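Local atomic coordinates of proliferating cell nuclear antigen (Entamoeba histolytica, PDB entry 3P91), a protein that probably encircles DNA as a ring-shaped sliding clamp and raises the processivity of DNA polymerase delta during replication. Residues A[14-17]-A[18-22]. Residues are numbered along the deposited sequence; the frame is centred on the assembly and turned at random.
Sequences AALF and KRVVE
V21 puts its CG2 methyl over one face of the F17 ring, 4.1 Å from the centroid and only 11° off the ring normal, a CH-pi contact one helical turn apart. V20 CG1 comes at the same ring obliquely, and a stack with F11 adds an aromatic partner. F17 can meet V21 because its CG is anti to the backbone N (chi1 -167°), which swings the ring forward beside its own carbonyl, in the direction the helix runs. The other flat group, the guanidinium of R19, has the A15 methyl over the centre of one face, with CB 3.8 Å from R19 CZ. R19 is stretched from CG to NE and runs back along the helix, its aliphatic part passing A15 O.

All of this belongs to helix 14-25 of the N-terminal domain, one of the helices that, in the clamps of this family, line the central channel through which DNA passes. Its apolar flank, F17 and V21, packs on L84 of helix 77-84, while L16 and F17 lean on I57 of strand 52-57. L16 CD1 meets V20 CG2 at 4.1 Å, the two side chains crossing at a slant.

The backbone bonds are i to i+4: R19 N to A15 O at 2.9 Å, V20 N to L16 O at 2.9 Å and V21 N to F17 O at 3.0 Å. K18 N to A14 O is longer and weak, at 3.3 Å. The K18 side chain passes A14 O with its CG, then its end leads away from 14-17, and NZ is hydrogen-bonded to the carbonyl oxygen of L87.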
loop_
_atom_site.group_PDB
_atom_site.type_symbol
_atom_site.label_atom_id
_atom_site.label_comp_id
_atom_site.label_asym_id
_atom_site.label_seq_id
_atom_site.Cartn_x
_atom_site.Cartn_y
_atom_site.Cartn_z
ATOM N N ALA A 14 11.485 -20.774 -10.738
ATOM C CA ALA A 14 10.135 -20.762 -10.183
ATOM C C ALA A 14 9.358 -19.508 -10.591
ATOM O O ALA A 14 8.134 -19.543 -10.739
ATOM C CB ALA A 14 10.177 -20.904 -8.666
ATOM N N ALA A 15 10.076 -18.405 -10.772
ATOM C CA ALA A 15 9.473 -17.149 -11.202
ATOM C C ALA A 15 8.651 -17.328 -12.473
ATOM O O ALA A 15 7.572 -16.754 -12.608
ATOM C CB ALA A 15 10.544 -16.100 -11.414
ATOM N N LEU A 16 9.164 -18.132 -13.397
ATOM C CA LEU A 16 8.513 -18.353 -14.685
ATOM C C LEU A 16 7.057 -18.806 -14.550
ATOM O O LEU A 16 6.166 -18.243 -15.181
ATOM C CB LEU A 16 9.317 -19.362 -15.518
ATOM C CG LEU A 16 9.037 -19.570 -17.014
ATOM C CD1 LEU A 16 7.937 -20.584 -17.259
ATOM C CD2 LEU A 16 8.714 -18.244 -17.679
ATOM N N PHE A 17 6.813 -19.818 -13.728
ATOM C CA PHE A 17 5.470 -20.370 -13.610
ATOM C C PHE A 17 4.534 -19.495 -12.778
ATOM O O PHE A 17 3.327 -19.464 -13.010
ATOM C CB PHE A 17 5.532 -21.780 -13.038
ATOM C CG PHE A 17 4.248 -22.544 -13.170
ATOM C CD1 PHE A 17 3.676 -22.747 -14.414
ATOM C CD2 PHE A 17 3.626 -23.079 -12.057
ATOM C CE1 PHE A 17 2.498 -23.461 -14.543
ATOM C CE2 PHE A 17 2.452 -23.794 -12.178
ATOM C CZ PHE A 17 1.886 -23.984 -13.425
ATOM N N LYS A 18 5.093 -18.791 -11.803
ATOM C CA LYS A 18 4.333 -17.818 -11.031
ATOM C C LYS A 18 3.864 -16.681 -11.921
ATOM O O LYS A 18 2.715 -16.255 -11.852
ATOM C CB LYS A 18 5.187 -17.265 -9.893
ATOM C CG LYS A 18 5.636 -18.326 -8.899
ATOM C CD LYS A 18 6.549 -17.762 -7.818
ATOM C CE LYS A 18 5.813 -16.786 -6.929
ATOM N NZ LYS A 18 6.622 -16.488 -5.728
ATOM N N ARG A 19 4.766 -16.192 -12.759
ATOM C CA ARG A 19 4.444 -15.127 -13.699
ATOM C C ARG A 19 3.437 -15.574 -14.751
ATOM O O ARG A 19 2.534 -14.832 -15.120
ATOM C CB ARG A 19 5.718 -14.635 -14.365
ATOM C CG ARG A 19 6.628 -13.977 -13.387
ATOM C CD ARG A 19 7.994 -13.728 -13.959
ATOM N NE ARG A 19 8.765 -12.920 -13.020
ATOM C CZ ARG A 19 10.069 -12.692 -13.113
ATOM N NH1 ARG A 19 10.764 -13.222 -14.114
ATOM N NH2 ARG A 19 10.676 -11.940 -12.199
ATOM N N VAL A 20 3.601 -16.800 -15.231
ATOM C CA VAL A 20 2.652 -17.386 -16.160
ATOM C C VAL A 20 1.247 -17.357 -15.570
ATOM O O VAL A 20 0.310 -16.855 -16.192
ATOM C CB VAL A 20 3.053 -18.829 -16.491
ATOM C CG1 VAL A 20 1.873 -19.619 -17.040
ATOM C CG2 VAL A 20 4.218 -18.835 -17.447
ATOM N N VAL A 21 1.117 -17.882 -14.357
ATOM C CA VAL A 21 -0.177 -17.990 -13.690
ATOM C C VAL A 21 -0.858 -16.645 -13.362
ATOM O O VAL A 21 -2.083 -16.536 -13.429
ATOM C CB VAL A 21 -0.070 -18.887 -12.445
ATOM C CG1 VAL A 21 -1.351 -18.858 -11.641
ATOM C CG2 VAL A 21 0.255 -20.295 -12.873
ATOM N N GLU A 22 -0.080 -15.627 -13.012
ATOM C CA GLU A 22 -0.635 -14.284 -12.843
ATOM C C GLU A 22 -1.186 -13.745 -14.153
ATOM O O GLU A 22 -2.346 -13.350 -14.245
ATOM C CB GLU A 22 0.430 -13.325 -12.325
ATOM C CG GLU A 22 0.729 -13.527 -10.869
ATOM C CD GLU A 22 -0.535 -13.772 -10.085
ATOM O OE1 GLU A 22 -0.673 -14.874 -9.512
ATOM O OE2 GLU A 22 -1.400 -12.868 -10.056
#